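PDB 1HI9: dipeptide transport protein DPPA from Bacillus subtilis, which hydrolyses N-terminal residues from peptides containing D-amino acids, as a zinc-dependent aminopeptidase whose ten subunits enclose a central chamber holding the active sites. Local coordinates for residues N233-T238 / M261-E266. Sequence-based numbering, arbitrary orientation.
Sequences NLMPGT and MLVMTE
The type II beta turn from Met235 to Thr238, which leads from helix 226-232 into strand 238-240, packs through its two end residues against helix 254-268, where Val263 and Met264 receive it. Met235 makes both of the closest approaches. Its extended chi1 (-168°) and chi2 carry SD to 3.5 Å from CG1 of Val263, and the bend about the CG-SD bond (chi3 89°) then brings CE to 3.6 Å from CE of Met264. Met235 crosses both helix side chains at about a right angle. Both segments pack on the antiparallel sheet that has strand 238-240 at one edge: Met235 and Met264 each touch Phe249 of strand 246-250, and Met264 also reaches Leu219 and Ile221. Thr238 joins more loosely, its CG2 4.2 Å from SD of Met264. Within the turn, Met235 O accepts hydrogen bonds from Thr238 N (3.3 Å) and from Thr238 OG1 (2.7 Å), the latter lying in the carbonyl plane; the OG1 bond is likely to help hold the methyl on the side of Met264. An alanine in place of Met235 would probably leave Val263 CG1 and the Met264 methyl without their partner across the contact. Met235 also touches Pro236 of a neighbouring subunit.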
ATOM      1  N   ASN A 233     -34.230   8.038  10.478  1.00 39.78           N
ATOM      2  CA  ASN A 233     -35.206   8.955  11.032  1.00 40.70           C
ATOM      3  C   ASN A 233     -35.028  10.389  10.530  1.00 41.57           C
ATOM      4  O   ASN A 233     -35.760  11.297  10.924  1.00 41.62           O
ATOM      5  CB  ASN A 233     -35.148   8.900  12.562  1.00 40.83           C
ATOM      6  CG  ASN A 233     -36.292   9.643  13.210  1.00 42.45           C
ATOM      7  OD1 ASN A 233     -37.432   9.590  12.731  1.00 42.14           O
ATOM      8  ND2 ASN A 233     -36.007  10.329  14.313  1.00 40.98           N
ATOM      9  N   LEU A 234     -34.054  10.585   9.652  1.00 41.59           N
ATOM     10  CA  LEU A 234     -33.793  11.894   9.071  1.00 42.04           C
ATOM     11  C   LEU A 234     -34.774  12.112   7.919  1.00 42.74           C
ATOM     12  O   LEU A 234     -35.123  13.242   7.592  1.00 42.91           O
ATOM     13  CB  LEU A 234     -32.368  11.947   8.531  1.00 42.80           C
ATOM     14  CG  LEU A 234     -31.346  12.889   9.158  1.00 45.12           C
ATOM     15  CD1 LEU A 234     -31.500  12.962  10.666  1.00 45.78           C
ATOM     16  CD2 LEU A 234     -29.961  12.394   8.774  1.00 44.43           C
ATOM     17  N   MET A 235     -35.216  11.022   7.303  1.00 42.67           N
ATOM     18  CA  MET A 235     -36.142  11.119   6.186  1.00 41.82           C
ATOM     19  C   MET A 235     -37.502  11.636   6.632  1.00 43.03           C
ATOM     20  O   MET A 235     -38.077  11.146   7.605  1.00 43.46           O
ATOM     21  CB  MET A 235     -36.318   9.760   5.519  1.00 40.94           C
ATOM     22  CG  MET A 235     -37.034   9.833   4.186  1.00 40.60           C
ATOM     23  SD  MET A 235     -37.208   8.230   3.401  1.00 41.03           S
ATOM     24  CE  MET A 235     -38.794   7.688   4.111  1.00 40.46           C
ATOM     25  N   PRO A 236     -38.040  12.639   5.918  1.00 42.92           N
ATOM     26  CA  PRO A 236     -39.346  13.196   6.275  1.00 42.71           C
ATOM     27  C   PRO A 236     -40.422  12.113   6.304  1.00 42.72           C
ATOM     28  O   PRO A 236     -40.422  11.205   5.472  1.00 43.90           O
ATOM     29  CB  PRO A 236     -39.599  14.215   5.167  1.00 43.02           C
ATOM     30  CG  PRO A 236     -38.216  14.646   4.778  1.00 43.35           C
ATOM     31  CD  PRO A 236     -37.478  13.334   4.745  1.00 43.31           C
ATOM     32  N   GLY A 237     -41.336  12.214   7.260  1.00 41.93           N
ATOM     33  CA  GLY A 237     -42.401  11.233   7.362  1.00 42.37           C
ATOM     34  C   GLY A 237     -42.071  10.014   8.209  1.00 43.88           C
ATOM     35  O   GLY A 237     -42.889   9.101   8.316  1.00 43.25           O
ATOM     36  N   THR A 238     -40.884   9.994   8.815  1.00 43.75           N
ATOM     37  CA  THR A 238     -40.473   8.873   9.651  1.00 45.04           C
ATOM     38  C   THR A 238     -40.535   9.218  11.129  1.00 46.43           C
ATOM     39  O   THR A 238     -40.581  10.386  11.505  1.00 45.28           O
ATOM     40  CB  THR A 238     -39.016   8.429   9.352  1.00 44.69           C
ATOM     41  OG1 THR A 238     -38.110   9.491   9.696  1.00 43.93           O
ATOM     42  CG2 THR A 238     -38.856   8.067   7.891  1.00 44.35           C
ATOM     43  N   MET A 261     -38.066   2.210   1.874  1.00 34.01           N
ATOM     44  CA  MET A 261     -37.137   1.210   2.389  1.00 32.73           C
ATOM     45  C   MET A 261     -35.757   1.452   1.790  1.00 31.74           C
ATOM     46  O   MET A 261     -34.756   1.440   2.499  1.00 32.65           O
ATOM     47  CB  MET A 261     -37.635  -0.202   2.047  1.00 33.36           C
ATOM     48  CG  MET A 261     -36.697  -1.339   2.444  1.00 33.71           C
ATOM     49  SD  MET A 261     -35.415  -1.645   1.202  1.00 35.59           S
ATOM     50  CE  MET A 261     -36.448  -2.189  -0.152  1.00 34.45           C
ATOM     51  N   LEU A 262     -35.712   1.693   0.483  1.00 32.10           N
ATOM     52  CA  LEU A 262     -34.450   1.940  -0.207  1.00 31.69           C
ATOM     53  C   LEU A 262     -33.694   3.114   0.389  1.00 32.33           C
ATOM     54  O   LEU A 262     -32.495   3.019   0.665  1.00 35.38           O
ATOM     55  CB  LEU A 262     -34.709   2.194  -1.687  1.00 31.66           C
ATOM     56  CG  LEU A 262     -35.259   0.987  -2.462  1.00 31.42           C
ATOM     57  CD1 LEU A 262     -35.554   1.398  -3.897  1.00 31.00           C
ATOM     58  CD2 LEU A 262     -34.241  -0.156  -2.432  1.00 29.97           C
ATOM     59  N   VAL A 263     -34.390   4.226   0.583  1.00 32.49           N
ATOM     60  CA  VAL A 263     -33.783   5.421   1.156  1.00 31.97           C
ATOM     61  C   VAL A 263     -33.355   5.238   2.615  1.00 32.57           C
ATOM     62  O   VAL A 263     -32.222   5.564   2.967  1.00 33.79           O
ATOM     63  CB  VAL A 263     -34.746   6.619   1.055  1.00 30.61           C
ATOM     64  CG1 VAL A 263     -34.153   7.830   1.758  1.00 29.70           C
ATOM     65  CG2 VAL A 263     -34.996   6.935  -0.411  1.00 30.83           C
ATOM     66  N   MET A 264     -34.259   4.731   3.454  1.00 32.63           N
ATOM     67  CA  MET A 264     -33.962   4.505   4.866  1.00 32.26           C
ATOM     68  C   MET A 264     -32.783   3.563   5.072  1.00 32.47           C
ATOM     69  O   MET A 264     -31.950   3.806   5.941  1.00 31.60           O
ATOM     70  CB  MET A 264     -35.190   3.951   5.594  1.00 35.23           C
ATOM     71  CG  MET A 264     -36.250   5.002   5.941  1.00 37.03           C
ATOM     72  SD  MET A 264     -37.770   4.253   6.667  1.00 39.37           S
ATOM     73  CE  MET A 264     -38.762   4.264   5.279  1.00 37.25           C
ATOM     74  N   THR A 265     -32.705   2.486   4.294  1.00 31.39           N
ATOM     75  CA  THR A 265     -31.582   1.572   4.448  1.00 30.64           C
ATOM     76  C   THR A 265     -30.307   2.227   3.907  1.00 31.87           C
ATOM     77  O   THR A 265     -29.216   2.034   4.449  1.00 31.10           O
ATOM     78  CB  THR A 265     -31.837   0.218   3.714  1.00 29.98           C
ATOM     79  OG1 THR A 265     -32.137   0.445   2.320  1.00 27.39           O
ATOM     80  CG2 THR A 265     -32.990  -0.512   4.365  1.00 29.32           C
ATOM     81  N   GLU A 266     -30.450   3.004   2.836  1.00 32.57           N
ATOM     82  CA  GLU A 266     -29.303   3.691   2.249  1.00 33.12           C
ATOM     83  C   GLU A 266     -28.703   4.657   3.285  1.00 33.29           C
ATOM     84  O   GLU A 266     -27.483   4.788   3.407  1.00 31.48           O
ATOM     85  CB  GLU A 266     -29.723   4.475   0.998  1.00 33.83           C
ATOM     86  CG  GLU A 266     -28.550   5.049   0.228  1.00 34.21           C
ATOM     87  CD  GLU A 266     -27.681   3.961  -0.386  1.00 36.11           C
ATOM     88  OE1 GLU A 266     -26.500   4.228  -0.656  1.00 35.27           O
ATOM     89  OE2 GLU A 266     -28.175   2.835  -0.609  1.00 39.00           O
TER